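Local coordinates for protein NADP-dependent alcohol dehydrogenase (Entamoeba histolytica, PDB 2OUI) that catalyses the NADP-dependent interconversion of alcohols and the corresponding aldehydes or ketones, working as a zinc-containing tetramer of the medium-chain dehydrogenase type, at residues I274-R278 against S279-V283; K254-K257 against P258-I262; P100-S103 against G104-G108; G155-G158 against A159-N163; V246-F249 against A250-V253. The protein carries 1 engineered substitution. All coordinates share one frame; numbering follows the deposited sequence.

Interaction 1. Residues I274-R278 against S279-V283. Engineered in segment 274-278: Pro275 (natural residue Asp).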
loop_
_atom_site.group_PDB
_atom_site.type_symbol
_atom_site.label_atom_id
_atom_site.label_comp_id
_atom_site.label_asym_id
_atom_site.label_seq_id
_atom_site.Cartn_x
_atom_site.Cartn_y
_atom_site.Cartn_z
ATOM N N ILE A 274 -24.106 -5.154 -12.474
ATOM C CA ILE A 274 -24.093 -5.181 -11.015
ATOM C C ILE A 274 -24.529 -3.800 -10.525
ATOM O O ILE A 274 -23.795 -2.831 -10.725
ATOM C CB ILE A 274 -22.651 -5.422 -10.531
ATOM C CG1 ILE A 274 -22.112 -6.724 -11.126
ATOM C CG2 ILE A 274 -22.583 -5.393 -9.019
ATOM C CD1 ILE A 274 -20.608 -6.799 -11.206
ATOM N N PRO A 275 -25.730 -3.686 -9.912
ATOM C CA PRO A 275 -26.185 -2.365 -9.458
ATOM C C PRO A 275 -25.552 -1.981 -8.120
ATOM O O PRO A 275 -25.600 -2.749 -7.162
ATOM C CB PRO A 275 -27.709 -2.530 -9.319
ATOM C CG PRO A 275 -28.025 -3.932 -9.786
ATOM C CD PRO A 275 -26.754 -4.721 -9.669
ATOM N N ILE A 276 -24.928 -0.811 -8.080
ATOM C CA ILE A 276 -24.326 -0.285 -6.853
ATOM C C ILE A 276 -25.226 0.865 -6.427
ATOM O O ILE A 276 -25.419 1.806 -7.193
ATOM C CB ILE A 276 -22.883 0.251 -7.109
ATOM C CG1 ILE A 276 -21.947 -0.857 -7.609
ATOM C CG2 ILE A 276 -22.345 1.046 -5.868
ATOM C CD1 ILE A 276 -21.880 -2.130 -6.703
ATOM N N PRO A 277 -25.816 0.788 -5.223
ATOM C CA PRO A 277 -26.800 1.821 -4.828
ATOM C C PRO A 277 -26.157 3.195 -4.636
ATOM O O PRO A 277 -25.245 3.364 -3.800
ATOM C CB PRO A 277 -27.382 1.279 -3.522
ATOM C CG PRO A 277 -26.324 0.338 -2.999
ATOM C CD PRO A 277 -25.667 -0.264 -4.201
ATOM N N ARG A 278 -26.622 4.166 -5.408
ATOM C CA ARG A 278 -26.025 5.493 -5.387
ATOM C C ARG A 278 -25.970 6.120 -3.990
ATOM O O ARG A 278 -24.907 6.537 -3.558
ATOM C CB ARG A 278 -26.747 6.437 -6.350
ATOM C CG ARG A 278 -26.022 7.788 -6.468
ATOM C CD ARG A 278 -26.791 8.768 -7.332
ATOM N NE ARG A 278 -28.165 8.915 -6.868
ATOM C CZ ARG A 278 -28.620 9.896 -6.097
ATOM N NH1 ARG A 278 -27.840 10.885 -5.688
ATOM N NH2 ARG A 278 -29.894 9.898 -5.748
ATOM N N SER A 279 -27.104 6.200 -3.284
ATOM C CA SER A 279 -27.123 6.871 -1.974
ATOM C C SER A 279 -26.205 6.235 -0.947
ATOM O O SER A 279 -25.417 6.944 -0.299
ATOM C CB SER A 279 -28.540 6.960 -1.399
ATOM O OG SER A 279 -29.261 8.004 -2.041
ATOM N N GLU A 280 -26.295 4.907 -0.807
ATOM C CA GLU A 280 -25.475 4.162 0.181
ATOM C C GLU A 280 -24.008 4.083 -0.178
ATOM O O GLU A 280 -23.173 3.774 0.668
ATOM C CB GLU A 280 -26.016 2.756 0.396
ATOM C CG GLU A 280 -27.328 2.756 1.207
ATOM C CD GLU A 280 -28.569 2.887 0.312
ATOM O OE1 GLU A 280 -29.703 2.766 0.849
ATOM O OE2 GLU A 280 -28.421 3.104 -0.919
ATOM N N TRP A 281 -23.691 4.350 -1.439
ATOM C CA TRP A 281 -22.297 4.459 -1.842
ATOM C C TRP A 281 -21.769 5.879 -1.636
ATOM O O TRP A 281 -20.745 6.231 -2.209
ATOM C CB TRP A 281 -22.120 4.011 -3.310
ATOM C CG TRP A 281 -20.726 3.469 -3.634
ATOM C CD1 TRP A 281 -20.076 2.446 -2.995
ATOM C CD2 TRP A 281 -19.852 3.902 -4.686
ATOM N NE1 TRP A 281 -18.844 2.230 -3.583
ATOM C CE2 TRP A 281 -18.687 3.098 -4.626
ATOM C CE3 TRP A 281 -19.954 4.862 -5.701
ATOM C CZ2 TRP A 281 -17.615 3.266 -5.504
ATOM C CZ3 TRP A 281 -18.873 5.023 -6.595
ATOM C CH2 TRP A 281 -17.727 4.227 -6.487
ATOM N N GLY A 282 -22.455 6.696 -0.825
ATOM C CA GLY A 282 -21.957 8.037 -0.523
ATOM C C GLY A 282 -22.085 8.959 -1.704
ATOM O O GLY A 282 -21.289 9.885 -1.876
ATOM N N VAL A 283 -23.128 8.736 -2.504
ATOM C CA VAL A 283 -23.350 9.463 -3.763
ATOM C C VAL A 283 -22.039 9.594 -4.589
ATOM O O VAL A 283 -21.760 10.630 -5.190
ATOM C CB VAL A 283 -24.148 10.808 -3.598
ATOM C CG1 VAL A 283 -25.580 10.565 -3.087
ATOM C CG2 VAL A 283 -23.442 11.818 -2.665
#
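Arg278 and Trp281 meet where strand 273-277 of the coenzyme-binding, Rossmann-type domain gives way to a type I beta turn running from Ser279 to Gly282. Two successive carbonyls reach for one amide: Trp281 N donates to Pro277 O at 3.0 Å and, more weakly, to Arg278 O. The second carbonyl also receives a weak bond from Val283 N. Arg278 O is thus approached by two donors, each in a weak bond, as the chain curls back past the end of the strand. Pro277 lies against Glu280, whose chain bends at chi2 (89°) and brings OE2 to 3.3 Å from Pro277 CB, the two side chains crossing at about a right angle.

The Arg278 side chain starts out with CG anti to the backbone N (chi1 -173°) and bends only at chi3, which swings the guanidinium round toward the turn. Ser279 OG then lies above one face of that group, near its rim, and NH1 passes Val283 CG1 at 3.5 Å. The charged end is held by the second subunit, where NE and NH1 bond to the carbonyls of Gly271 and Leu268; strand 273-277 also pairs there with an antiparallel strand, so the sheet continues across the interface. The engineered Pro275, an aspartate in the natural protein, belongs to this strand.

Trp281 leans its indole toward strand 288-292, and NE1 is bonded to Lys288 O. One face of its five-membered ring receives a CH-pi contact from Ile276, with CG2 3.9 Å from the ring centroid and 19° off the normal.

Interaction 2. Residues K254-K257 against P258-I262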
loop_
_atom_site.group_PDB
_atom_site.type_symbol
_atom_site.label_atom_id
_atom_site.label_comp_id
_atom_site.label_asym_id
_atom_site.label_seq_id
_atom_site.Cartn_x
_atom_site.Cartn_y
_atom_site.Cartn_z
ATOM N N LYS A 254 -24.547 -1.648 1.584
ATOM C CA LYS A 254 -25.483 -1.143 2.605
ATOM C C LYS A 254 -25.063 -1.520 4.033
ATOM O O LYS A 254 -25.441 -0.842 4.994
ATOM C CB LYS A 254 -26.915 -1.597 2.329
ATOM C CG LYS A 254 -27.520 -1.012 1.025
ATOM C CD LYS A 254 -28.860 -1.658 0.695
ATOM C CE LYS A 254 -29.380 -1.124 -0.628
ATOM N NZ LYS A 254 -30.755 -1.639 -0.958
ATOM N N MET A 255 -24.286 -2.590 4.180
ATOM C CA MET A 255 -23.896 -3.027 5.527
ATOM C C MET A 255 -22.517 -2.537 5.965
ATOM O O MET A 255 -22.157 -2.717 7.139
ATOM C CB MET A 255 -23.908 -4.555 5.625
ATOM C CG MET A 255 -22.793 -5.159 4.834
ATOM S SD MET A 255 -22.734 -6.958 5.092
ATOM C CE MET A 255 -24.273 -7.491 4.304
ATOM N N ILE A 256 -21.772 -1.913 5.049
ATOM C CA ILE A 256 -20.374 -1.560 5.292
ATOM C C ILE A 256 -20.201 -0.089 5.667
ATOM O O ILE A 256 -20.936 0.787 5.174
ATOM C CB ILE A 256 -19.473 -1.941 4.087
ATOM C CG1 ILE A 256 -18.012 -2.165 4.531
ATOM C CG2 ILE A 256 -19.595 -0.933 2.939
ATOM C CD1 ILE A 256 -17.114 -2.692 3.401
ATOM N N LYS A 257 -19.254 0.184 6.560
ATOM C CA LYS A 257 -18.947 1.576 6.939
ATOM C C LYS A 257 -18.336 2.324 5.750
ATOM O O LYS A 257 -17.753 1.682 4.861
ATOM C CB LYS A 257 -17.875 1.548 8.039
ATOM C CG LYS A 257 -18.357 1.011 9.367
ATOM C CD LYS A 257 -17.177 0.915 10.351
ATOM C CE LYS A 257 -17.644 0.508 11.741
ATOM N NZ LYS A 257 -16.436 0.406 12.625
ATOM N N PRO A 258 -18.355 3.677 5.774
ATOM C CA PRO A 258 -17.572 4.414 4.784
ATOM C C PRO A 258 -16.085 4.256 5.075
ATOM O O PRO A 258 -15.708 4.004 6.227
ATOM C CB PRO A 258 -17.975 5.871 5.039
ATOM C CG PRO A 258 -18.337 5.904 6.512
ATOM C CD PRO A 258 -19.061 4.592 6.704
ATOM N N GLY A 259 -15.250 4.357 4.048
ATOM C CA GLY A 259 -13.817 4.098 4.228
ATOM C C GLY A 259 -13.535 2.635 4.512
ATOM O O GLY A 259 -13.183 2.221 5.652
ATOM N N SER A 260 -13.719 1.831 3.484
ATOM C CA SER A 260 -13.761 0.386 3.712
ATOM C C SER A 260 -13.538 -0.305 2.401
ATOM O O SER A 260 -13.369 0.357 1.358
ATOM C CB SER A 260 -15.134 0.013 4.230
ATOM O OG SER A 260 -16.075 0.329 3.216
ATOM N N ASP A 261 -13.547 -1.645 2.444
ATOM C CA ASP A 261 -13.233 -2.442 1.253
ATOM C C ASP A 261 -14.194 -3.614 1.137
ATOM O O ASP A 261 -14.490 -4.270 2.128
ATOM C CB ASP A 261 -11.798 -2.966 1.318
ATOM C CG ASP A 261 -10.781 -1.848 1.235
ATOM O OD1 ASP A 261 -10.377 -1.478 0.109
ATOM O OD2 ASP A 261 -10.370 -1.357 2.311
ATOM N N ILE A 262 -14.696 -3.819 -0.077
ATOM C CA ILE A 262 -15.507 -5.000 -0.433
ATOM C C ILE A 262 -14.662 -5.846 -1.358
ATOM O O ILE A 262 -14.263 -5.395 -2.433
ATOM C CB ILE A 262 -16.802 -4.564 -1.148
ATOM C CG1 ILE A 262 -17.632 -3.682 -0.186
ATOM C CG2 ILE A 262 -17.581 -5.796 -1.675
ATOM C CD1 ILE A 262 -18.781 -2.982 -0.835
#
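Ile256 packs its CD1 against the start of strand 260-264, at Ser260, Asp261 and Ile262, and this is the dense side of the contact. With CG1 anti to the backbone N (chi1 -155°) and the chain extended beyond it, Ile256 CD1 comes within 3.2 Å of Ser260 OG and also close to the carbonyl oxygen of Asp261. Ile256 CD1 packs on Ile262 CG1 at 3.8 Å. Beside it the Ser260 hydroxyl donates to Lys257 O over 2.7 Å, close to the line of the carbonyl bond (169°), which ties the new strand back to the residue before the corner.

The corner, at Pro258 and Gly259, lies between helix 248-255 and strand 260-264, part of the helix-to-strand return of a Rossmann-type beta-alpha-beta unit. Gly259 takes a positive phi here and bonds through its backbone to Gly286, and Ser260 to His287 and His289.

The Lys257 side of the contact is looser. Its extended chain runs away from the corner, touching Pro258 mainly through CB, 3.5 Å from Pro258 CD. Lys257 is partly exposed, and its NZ forms salt bridges with Asp237 and with Glu93 of the second subunit, whose Arg97 bonds to Pro258 O and Gly259 O.

Interaction 3. Residues P100-S103 against G104-G108; sequences PMHS and GGMLG
His102 and Leu107 are joined across a loop of two type II beta turns, His102 to Gly105 and Gly105 to Gly108, in the GroES-like domain. The imidazole works as a bridge. ND1 accepts the Leu107 amide at 3.0 Å, nearly straight at 169°, with the donor 1° out of the ring plane. ND1 is thus an acceptor, and NE2 is hydrogen-bonded to ND1 of His287 of the second subunit, so both ring nitrogens are engaged. The torsion that turns CG anti to the carbonyl carbon (chi1 -58°) lays the ring alongside Leu107, whose CD2 lies 4.0 Å from His102 CE1. Met101 CG lies over one face of the ring, and Met285 of the second subunit packs on both His102 and Leu107.

Several backbone groups pair within the turns. Gly105 N donates to His102 O at 3.0 Å, approaching from well above the carbonyl plane, and Gly108 N closes the second turn on Gly105 O at 2.8 Å. Ser103 N returns to Pro100 O, ending the short 3-10 segment. Gly104 N is taken by Glu94, and Gly108 O receives the amine of Lys111. The Ser103 hydroxyl bonds to Asp89. Gly104 and Gly105 both adopt backbone angles at which a CB would be jammed against the preceding carbonyl oxygen.

At the mouth of the loop, Gly108 folds back on the residue after the histidine: its CA makes a CA-H...O contact of 3.3 Å with Ser103 O.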
loop_
_atom_site.group_PDB
_atom_site.type_symbol
_atom_site.label_atom_id
_atom_site.label_comp_id
_atom_site.label_asym_id
_atom_site.label_seq_id
_atom_site.Cartn_x
_atom_site.Cartn_y
_atom_site.Cartn_z
ATOM N N PRO A 100 -0.415 -11.334 -12.458
ATOM C CA PRO A 100 -0.117 -12.473 -13.310
ATOM C C PRO A 100 -1.327 -13.349 -13.580
ATOM O O PRO A 100 -1.306 -14.121 -14.541
ATOM C CB PRO A 100 0.937 -13.253 -12.521
ATOM C CG PRO A 100 0.835 -12.770 -11.124
ATOM C CD PRO A 100 0.226 -11.419 -11.136
ATOM N N MET A 101 -2.381 -13.236 -12.760
ATOM C CA MET A 101 -3.608 -14.010 -13.046
ATOM C C MET A 101 -4.302 -13.502 -14.291
ATOM O O MET A 101 -5.225 -14.146 -14.797
ATOM C CB MET A 101 -4.570 -14.009 -11.855
ATOM C CG MET A 101 -5.205 -12.653 -11.476
ATOM S SD MET A 101 -4.055 -11.519 -10.637
ATOM C CE MET A 101 -3.793 -12.318 -9.075
ATOM N N HIS A 102 -3.875 -12.328 -14.774
ATOM C CA HIS A 102 -4.405 -11.771 -16.028
ATOM C C HIS A 102 -3.395 -11.790 -17.162
ATOM O O HIS A 102 -3.482 -10.974 -18.089
ATOM C CB HIS A 102 -4.960 -10.360 -15.790
ATOM C CG HIS A 102 -6.040 -10.325 -14.756
ATOM N ND1 HIS A 102 -7.260 -10.943 -14.934
ATOM C CD2 HIS A 102 -6.077 -9.766 -13.519
ATOM C CE1 HIS A 102 -7.998 -10.777 -13.850
ATOM N NE2 HIS A 102 -7.306 -10.055 -12.982
ATOM N N SER A 103 -2.457 -12.741 -17.114
ATOM C CA SER A 103 -1.403 -12.796 -18.116
ATOM C C SER A 103 -1.978 -13.093 -19.493
ATOM O O SER A 103 -2.673 -14.094 -19.669
ATOM C CB SER A 103 -0.370 -13.848 -17.726
ATOM O OG SER A 103 -0.970 -15.149 -17.669
ATOM N N GLY A 104 -1.722 -12.204 -20.455
ATOM C CA GLY A 104 -2.265 -12.391 -21.812
ATOM C C GLY A 104 -3.628 -11.724 -22.012
ATOM O O GLY A 104 -4.130 -11.663 -23.130
ATOM N N GLY A 105 -4.210 -11.182 -20.941
ATOM C CA GLY A 105 -5.522 -10.530 -21.028
ATOM C C GLY A 105 -6.403 -10.955 -19.871
ATOM O O GLY A 105 -6.036 -11.829 -19.107
ATOM N N MET A 106 -7.557 -10.315 -19.715
ATOM C CA MET A 106 -8.387 -10.551 -18.515
ATOM C C MET A 106 -8.724 -12.041 -18.337
ATOM O O MET A 106 -9.203 -12.716 -19.278
ATOM C CB MET A 106 -9.655 -9.678 -18.565
ATOM C CG MET A 106 -10.516 -9.726 -17.312
ATOM S SD MET A 106 -11.544 -8.228 -17.271
ATOM C CE MET A 106 -12.615 -8.509 -18.681
ATOM N N LEU A 107 -8.439 -12.534 -17.132
ATOM C CA LEU A 107 -8.595 -13.946 -16.708
ATOM C C LEU A 107 -7.644 -14.915 -17.410
ATOM O O LEU A 107 -7.813 -16.150 -17.299
ATOM C CB LEU A 107 -10.044 -14.435 -16.845
ATOM C CG LEU A 107 -11.200 -13.582 -16.315
ATOM C CD1 LEU A 107 -12.542 -14.312 -16.489
ATOM C CD2 LEU A 107 -11.027 -13.181 -14.871
ATOM N N GLY A 108 -6.622 -14.359 -18.061
ATOM C CA GLY A 108 -5.722 -15.126 -18.934
ATOM C C GLY A 108 -4.872 -16.127 -18.177
ATOM O O GLY A 108 -4.396 -17.091 -18.760
#

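Interaction 4. Residues G155-G158 against A159-N163. With EDO (1,2-ethanediol), chain L; EDO (1,2-ethanediol), chain K.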
loop_
_atom_site.group_PDB
_atom_site.type_symbol
_atom_site.label_atom_id
_atom_site.label_comp_id
_atom_site.label_asym_id
_atom_site.label_seq_id
_atom_site.Cartn_x
_atom_site.Cartn_y
_atom_site.Cartn_z
ATOM N N GLY A 155 -10.599 -18.228 -1.623
ATOM C CA GLY A 155 -11.184 -17.786 -0.361
ATOM C C GLY A 155 -10.284 -16.788 0.359
ATOM O O GLY A 155 -10.743 -15.697 0.742
ATOM N N PHE A 156 -9.006 -17.135 0.513
ATOM C CA PHE A 156 -8.036 -16.208 1.103
ATOM C C PHE A 156 -7.918 -14.940 0.284
ATOM O O PHE A 156 -7.761 -13.861 0.867
ATOM C CB PHE A 156 -6.652 -16.833 1.270
ATOM C CG PHE A 156 -6.548 -17.775 2.451
ATOM C CD1 PHE A 156 -7.672 -18.449 2.933
ATOM C CD2 PHE A 156 -5.317 -18.000 3.069
ATOM C CE1 PHE A 156 -7.572 -19.352 4.011
ATOM C CE2 PHE A 156 -5.212 -18.897 4.148
ATOM C CZ PHE A 156 -6.347 -19.559 4.622
ATOM N N HIS A 157 -7.958 -15.042 -1.047
ATOM C CA HIS A 157 -7.887 -13.824 -1.879
ATOM C C HIS A 157 -9.071 -12.872 -1.648
ATOM O O HIS A 157 -8.898 -11.675 -1.691
ATOM C CB HIS A 157 -7.675 -14.152 -3.381
ATOM C CG HIS A 157 -7.243 -12.967 -4.189
ATOM N ND1 HIS A 157 -6.150 -12.198 -3.847
ATOM C CD2 HIS A 157 -7.751 -12.423 -5.314
ATOM C CE1 HIS A 157 -6.017 -11.215 -4.726
ATOM N NE2 HIS A 157 -6.969 -11.339 -5.631
ATOM N N GLY A 158 -10.257 -13.413 -1.378
ATOM C CA GLY A 158 -11.428 -12.578 -0.987
ATOM C C GLY A 158 -11.081 -11.780 0.266
ATOM O O GLY A 158 -11.317 -10.570 0.331
ATOM N N ALA A 159 -10.456 -12.445 1.225
ATOM C CA ALA A 159 -10.024 -11.781 2.449
ATOM C C ALA A 159 -8.925 -10.748 2.204
ATOM O O ALA A 159 -8.927 -9.667 2.810
ATOM C CB ALA A 159 -9.607 -12.806 3.487
ATOM N N GLU A 160 -7.995 -11.058 1.301
ATOM C CA GLU A 160 -6.945 -10.114 0.927
ATOM C C GLU A 160 -7.522 -8.872 0.245
ATOM O O GLU A 160 -7.101 -7.741 0.553
ATOM C CB GLU A 160 -5.919 -10.790 0.012
ATOM C CG GLU A 160 -5.114 -11.905 0.707
ATOM C CD GLU A 160 -4.300 -12.746 -0.294
ATOM O OE1 GLU A 160 -4.798 -13.041 -1.413
ATOM O OE2 GLU A 160 -3.173 -13.150 0.040
ATOM N N LEU A 161 -8.435 -9.080 -0.702
ATOM C CA LEU A 161 -9.032 -7.949 -1.430
ATOM C C LEU A 161 -9.860 -7.078 -0.487
ATOM O O LEU A 161 -9.976 -5.865 -0.703
ATOM C CB LEU A 161 -9.946 -8.445 -2.556
ATOM C CG LEU A 161 -9.248 -9.001 -3.789
ATOM C CD1 LEU A 161 -10.245 -9.747 -4.737
ATOM C CD2 LEU A 161 -8.425 -7.923 -4.524
ATOM N N ALA A 162 -10.435 -7.695 0.552
ATOM C CA ALA A 162 -11.225 -6.971 1.545
ATOM C C ALA A 162 -10.348 -6.163 2.513
ATOM O O ALA A 162 -10.878 -5.495 3.393
ATOM C CB ALA A 162 -12.133 -7.943 2.315
ATOM N N ASN A 163 -9.015 -6.265 2.376
ATOM C CA ASN A 163 -8.080 -5.393 3.095
ATOM C C ASN A 163 -8.295 -5.494 4.605
ATOM O O ASN A 163 -8.326 -4.497 5.338
ATOM C CB ASN A 163 -8.237 -3.939 2.603
ATOM C CG ASN A 163 -7.150 -3.040 3.113
ATOM O OD1 ASN A 163 -6.005 -3.468 3.265
ATOM N ND2 ASN A 163 -7.492 -1.791 3.389
HETATM C C1 EDO L . -3.890 -7.007 4.206
HETATM O O1 EDO L . -4.851 -6.416 5.084
HETATM C C2 EDO L . -4.600 -7.975 3.263
HETATM O O2 EDO L . -4.974 -7.275 2.064
HETATM C C1 EDO K . -1.751 -10.483 2.615
HETATM O O1 EDO K . -2.184 -10.150 3.914
HETATM C C2 EDO K . -1.357 -11.947 2.696
HETATM O O2 EDO K . -1.263 -12.490 1.376
#
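Leu161 N donates to His157 O over 2.8 Å, and the neighbouring bond from Glu160 N to Phe156 O is as short, both part of the regular helix that carries the side chains of this contact. The helix finishes in a Schellman motif at Asn163, whose amide returns to Glu160 O; an ethanediol, probably from the crystallisation liquor, also donates to that carbonyl.

Glu160 OE1 accepts the His157 ND1 proton at 2.9 Å and 163°, on its anti side and 22° out of the carboxylate plane. OE1 lies in the ring plane, at the imidazole edge, and the carboxylate stands nearly perpendicular to the ring. OE2 forms a salt bridge with Arg301; its distance to O2 of a second ethanediol is too short to be taken at face value. The arginine would tend to keep the carboxylate ionised.

The imidazole reaches this position with CG anti to the backbone N (chi1 -165°). Leu161 then packs over one face: CG is 4.0 Å from the ring centroid in a CH-pi contact, and CD1 lies 3.7 Å from His157 CD2. NE2 bonds to His287 of the second subunit, so both ring nitrogens have partners.

This is the C-terminal end of helix 148-161. Phe156 and Glu160 pack on Leu166 of the third subunit, Phe156 and His157 face helix 298-310, and Asn163 reaches Asp261 in strand 260-264.

Interaction 5. Residues V246-F249 against A250-V253; sequences VHTF and AQAV
Gln251 reaches back over Thr248 along the first turn of helix 248-255. Its CB sits 3.5 Å from Thr248 O. CG, anti to the carbonyl carbon (chi1 -60°), passes His247 O at 3.8 Å, and the chain stays extended through chi2. At the tip NE2 comes within 3.7 Å of Thr248 CA and 3.9 Å of its CG2 methyl, the two side chains crossing at a slant. The same amide nitrogen gives a weak bond to a water that also pairs with Thr248 OG1. That hydroxyl has a stronger partner in the backbone N of Asp245, just before the segment, which probably helps to orient Thr248 near the N-terminal end of the helix.

A second water, on the side of strand 273-277, bridges Val246 and Ala250: it donates to Val246 O and accepts from Ala250 N, each at 2.8 Å. Regular helical bonds take over from there, Ala252 N to Thr248 O and Val253 N to Phe249 O. Val253 CG2 rests 3.3 Å from Phe249 O, and Ala252 CB is tucked near the same carbonyl.

Within the Rossmann-type domain, Ala252 packs on strands 236-241 and 260-264. Phe249 touches Ile241 of strand 236-241 and Ile274 and Ile276 of strand 273-277, and Ala250 touches Pro277 of that last strand.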
loop_
_atom_site.group_PDB
_atom_site.type_symbol
_atom_site.label_atom_id
_atom_site.label_comp_id
_atom_site.label_asym_id
_atom_site.label_seq_id
_atom_site.Cartn_x
_atom_site.Cartn_y
_atom_site.Cartn_z
ATOM N N VAL A 246 -25.481 -10.909 -8.699
ATOM C CA VAL A 246 -25.139 -9.481 -8.884
ATOM C C VAL A 246 -25.756 -8.563 -7.818
ATOM O O VAL A 246 -25.241 -7.475 -7.575
ATOM C CB VAL A 246 -25.553 -8.943 -10.280
ATOM C CG1 VAL A 246 -24.726 -9.626 -11.379
ATOM C CG2 VAL A 246 -27.048 -9.079 -10.482
ATOM N N HIS A 247 -26.855 -8.985 -7.178
ATOM C CA HIS A 247 -27.529 -8.110 -6.211
ATOM C C HIS A 247 -26.890 -8.145 -4.829
ATOM O O HIS A 247 -27.254 -7.368 -3.939
ATOM C CB HIS A 247 -29.019 -8.430 -6.134
ATOM C CG HIS A 247 -29.741 -8.197 -7.420
ATOM N ND1 HIS A 247 -30.066 -9.218 -8.287
ATOM C CD2 HIS A 247 -30.191 -7.058 -7.993
ATOM C CE1 HIS A 247 -30.703 -8.720 -9.332
ATOM N NE2 HIS A 247 -30.795 -7.412 -9.177
ATOM N N THR A 248 -25.923 -9.039 -4.652
ATOM C CA THR A 248 -25.205 -9.136 -3.392
ATOM C C THR A 248 -24.330 -7.920 -3.137
ATOM O O THR A 248 -24.021 -7.584 -1.971
ATOM C CB THR A 248 -24.340 -10.387 -3.394
ATOM O OG1 THR A 248 -25.180 -11.518 -3.677
ATOM C CG2 THR A 248 -23.673 -10.559 -2.068
ATOM N N PHE A 249 -23.903 -7.252 -4.208
ATOM C CA PHE A 249 -23.057 -6.077 -4.043
ATOM C C PHE A 249 -23.777 -4.953 -3.331
ATOM O O PHE A 249 -23.148 -4.259 -2.521
ATOM C CB PHE A 249 -22.473 -5.609 -5.384
ATOM C CG PHE A 249 -21.368 -6.507 -5.888
ATOM C CD1 PHE A 249 -21.672 -7.742 -6.476
ATOM C CD2 PHE A 249 -20.043 -6.119 -5.789
ATOM C CE1 PHE A 249 -20.649 -8.572 -6.958
ATOM C CE2 PHE A 249 -19.007 -6.947 -6.283
ATOM C CZ PHE A 249 -19.335 -8.184 -6.864
ATOM N N ALA A 250 -25.060 -4.757 -3.645
ATOM C CA ALA A 250 -25.865 -3.745 -2.956
ATOM C C ALA A 250 -25.968 -4.045 -1.465
ATOM O O ALA A 250 -25.944 -3.122 -0.655
ATOM C CB ALA A 250 -27.269 -3.590 -3.592
ATOM N N GLN A 251 -26.082 -5.325 -1.107
ATOM C CA GLN A 251 -26.122 -5.704 0.314
ATOM C C GLN A 251 -24.811 -5.353 1.007
ATOM O O GLN A 251 -24.821 -4.827 2.120
ATOM C CB GLN A 251 -26.419 -7.198 0.482
ATOM C CG GLN A 251 -27.753 -7.593 -0.132
ATOM C CD GLN A 251 -28.056 -9.054 0.051
ATOM O OE1 GLN A 251 -29.165 -9.432 0.475
ATOM N NE2 GLN A 251 -27.085 -9.892 -0.260
ATOM N N ALA A 252 -23.691 -5.653 0.356
ATOM C CA ALA A 252 -22.351 -5.322 0.890
ATOM C C ALA A 252 -22.213 -3.819 1.136
ATOM O O ALA A 252 -21.781 -3.393 2.207
ATOM C CB ALA A 252 -21.278 -5.796 -0.071
ATOM N N VAL A 253 -22.629 -3.007 0.160
ATOM C CA VAL A 253 -22.476 -1.564 0.273
ATOM C C VAL A 253 -23.368 -1.044 1.403
ATOM O O VAL A 253 -22.991 -0.105 2.103
ATOM C CB VAL A 253 -22.860 -0.857 -1.054
ATOM C CG1 VAL A 253 -23.018 0.676 -0.868
ATOM C CG2 VAL A 253 -21.869 -1.220 -2.166
HETATM O O HOH W 1 -26.014 -5.194 -6.228
HETATM O O HOH W 2 -27.027 -12.156 -1.678
#

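Each contact closes a short local loop or helical turn, and along the chain they follow in series without nesting or crossing. First comes interaction 3, the double turn of the GroES-like domain, then interaction 4 at the end of helix 148-161; their nearest atoms are about 5 Å apart. Interaction 5 opens helix 248-255 and interaction 2 turns it into strand 260-264, where interactions 2 and 4 meet through their second segments. Interaction 1 then ends strand 273-277, which lies on the same helix, while Glu280 packs on Lys254. Interactions 1 to 4 all reach the second subunit, and interactions 3 and 4 share one partner residue there.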